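Local coordinates for group 3 allergen SMIPP-S Yv6023A04 (PDB 3H7O), which belongs to the trypsin-like S1 serine protease family but is a scabies mite paralogue described as proteolytically inactivated, at residues A[74-79]-A[89-94]. The protein carries 3 engineered substitutions. Sequence-based numbering, arbitrary orientation.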
loop_
_atom_site.group_PDB
_atom_site.type_symbol
_atom_site.label_atom_id
_atom_site.label_comp_id
_atom_site.label_asym_id
_atom_site.label_seq_id
_atom_site.Cartn_x
_atom_site.Cartn_y
_atom_site.Cartn_z
ATOM N N SER A 74 5.066 -10.254 13.995
ATOM C CA SER A 74 5.303 -11.657 14.341
ATOM C C SER A 74 5.179 -12.626 13.161
ATOM O O SER A 74 5.788 -13.695 13.171
ATOM C CB SER A 74 4.358 -12.093 15.465
ATOM O OG SER A 74 3.004 -11.896 15.088
ATOM N N HIS A 75 4.385 -12.261 12.157
ATOM C CA HIS A 75 4.157 -13.136 11.004
ATOM C C HIS A 75 3.819 -12.347 9.744
ATOM O O HIS A 75 3.234 -11.265 9.818
ATOM C CB HIS A 75 3.037 -14.141 11.301
ATOM C CG HIS A 75 3.009 -15.314 10.369
ATOM N ND1 HIS A 75 3.785 -16.438 10.564
ATOM C CD2 HIS A 75 2.294 -15.544 9.241
ATOM C CE1 HIS A 75 3.553 -17.305 9.594
ATOM N NE2 HIS A 75 2.653 -16.788 8.778
ATOM N N VAL A 76 4.200 -12.909 8.598
ATOM C CA VAL A 76 3.877 -12.365 7.284
ATOM C C VAL A 76 3.023 -13.399 6.550
ATOM O O VAL A 76 3.462 -14.535 6.339
ATOM C CB VAL A 76 5.160 -12.055 6.461
ATOM C CG1 VAL A 76 4.806 -11.583 5.054
ATOM C CG2 VAL A 76 6.021 -11.020 7.171
ATOM N N TYR A 77 1.803 -13.012 6.185
ATOM C CA TYR A 77 0.897 -13.902 5.453
ATOM C C TYR A 77 0.889 -13.552 3.977
ATOM O O TYR A 77 0.617 -12.409 3.608
ATOM C CB TYR A 77 -0.531 -13.821 6.003
ATOM C CG TYR A 77 -0.699 -14.367 7.402
ATOM C CD1 TYR A 77 -0.908 -15.731 7.622
ATOM C CD2 TYR A 77 -0.658 -13.519 8.506
ATOM C CE1 TYR A 77 -1.067 -16.238 8.914
ATOM C CE2 TYR A 77 -0.812 -14.014 9.798
ATOM C CZ TYR A 77 -1.016 -15.371 9.995
ATOM O OH TYR A 77 -1.171 -15.852 11.275
ATOM N N LEU A 78 1.167 -14.550 3.143
ATOM C CA LEU A 78 1.171 -14.388 1.690
ATOM C C LEU A 78 0.073 -15.240 1.051
ATOM O O LEU A 78 -0.389 -16.221 1.642
ATOM C CB LEU A 78 2.542 -14.772 1.111
ATOM C CG LEU A 78 3.796 -14.086 1.676
ATOM C CD1 LEU A 78 5.060 -14.786 1.192
ATOM C CD2 LEU A 78 3.840 -12.596 1.335
ATOM N N SER A 79 -0.353 -14.851 -0.150
ATOM C CA SER A 79 -1.354 -15.609 -0.898
ATOM C C SER A 79 -0.822 -15.970 -2.283
ATOM O O SER A 79 -1.142 -15.308 -3.274
ATOM C CB SER A 79 -2.666 -14.821 -1.007
ATOM O OG SER A 79 -3.654 -15.573 -1.696
ATOM N N ASP A 89 0.613 -9.634 -5.386
ATOM C CA ASP A 89 1.537 -8.773 -4.661
ATOM C C ASP A 89 0.832 -8.104 -3.485
ATOM O O ASP A 89 0.659 -6.881 -3.445
ATOM C CB ASP A 89 2.134 -7.736 -5.611
ATOM C CG ASP A 89 3.407 -7.113 -5.073
ATOM O OD1 ASP A 89 3.840 -7.466 -3.952
ATOM O OD2 ASP A 89 3.975 -6.266 -5.787
ATOM N N ILE A 90 0.444 -8.933 -2.523
ATOM C CA ILE A 90 -0.331 -8.505 -1.373
ATOM C C ILE A 90 0.080 -9.354 -0.157
ATOM O O ILE A 90 0.361 -10.549 -0.289
ATOM C CB ILE A 90 -1.854 -8.604 -1.678
ATOM C CG1 ILE A 90 -2.682 -7.892 -0.604
ATOM C CG2 ILE A 90 -2.287 -10.073 -1.916
ATOM C CD1 ILE A 90 -4.145 -7.707 -0.977
ATOM N N ALA A 91 0.151 -8.726 1.012
ATOM C CA ALA A 91 0.593 -9.412 2.221
ATOM C C ALA A 91 -0.056 -8.820 3.454
ATOM O O ALA A 91 -0.330 -7.618 3.506
ATOM C CB ALA A 91 2.113 -9.344 2.349
ATOM N N ILE A 92 -0.291 -9.672 4.445
ATOM C CA ILE A 92 -0.794 -9.225 5.737
ATOM C C ILE A 92 0.297 -9.394 6.787
ATOM O O ILE A 92 0.889 -10.468 6.914
ATOM C CB ILE A 92 -2.079 -9.980 6.147
ATOM C CG1 ILE A 92 -3.194 -9.693 5.134
ATOM C CG2 ILE A 92 -2.525 -9.559 7.556
ATOM C CD1 ILE A 92 -4.403 -10.613 5.242
ATOM N N LEU A 93 0.576 -8.315 7.511
ATOM C CA LEU A 93 1.525 -8.358 8.613
ATOM C C LEU A 93 0.765 -8.510 9.922
ATOM O O LEU A 93 -0.139 -7.727 10.206
ATOM C CB LEU A 93 2.388 -7.088 8.634
ATOM C CG LEU A 93 3.113 -6.701 7.336
ATOM C CD1 LEU A 93 3.895 -5.411 7.523
ATOM C CD2 LEU A 93 4.032 -7.812 6.840
ATOM N N GLU A 94 1.127 -9.524 10.705
ATOM C CA GLU A 94 0.527 -9.737 12.024
ATOM C C GLU A 94 1.400 -9.161 13.133
ATOM O O GLU A 94 2.626 -9.280 13.093
ATOM C CB GLU A 94 0.278 -11.226 12.276
ATOM C CG GLU A 94 -0.356 -11.525 13.632
ATOM C CD GLU A 94 -0.667 -12.989 13.833
ATOM O OE1 GLU A 94 -0.353 -13.804 12.941
ATOM O OE2 GLU A 94 -1.231 -13.329 14.893
HETATM O O HOH W 1 0.838 -12.759 -1.556
#
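Strands 74-78 and 91-94 run antiparallel, their axes 4.7 Å apart, with Tyr77 and Ile92 as a hydrogen-bonded pair: Tyr77 N gives a nearly straight bond to Ile92 O (2.8 Å), and Ile92 N returns one to Tyr77 O. On the face that carries Tyr77, the phenol OH donates to Glu94 OE1 (2.8 Å), meeting it on the syn side, 25° out of the carboxylate plane. Glu94 reaches the phenol with CG anti to its backbone N (chi1 -180°) and the chain extended. OE1 lies at the ring edge, and the ring and carboxylate planes are 22° apart. His75 CD2 lies over the centre of one face of the Tyr77 ring, 3.2 Å above its plane. These are neighbouring strands of the first, N-terminal, of the two beta barrels of the trypsin fold. Strand 37-40 pairs with the other edge of 91-95. Ser74 and His75 both face Glu94 in a classic beta bulge: Ser74 N donates to Glu94 O, while Glu94 N donates to His75 O. Beyond Leu78 and Ala91, a water joins Ser79 N to Ile90 O. On the other face, Val76 CG2 packs beside Leu93 CD2 (3.8 Å). Leu78 CD2 touches Ala91 CB. Val45 of helix 42-45 touches Val76 and Ala91, and Ala42 touches Leu78.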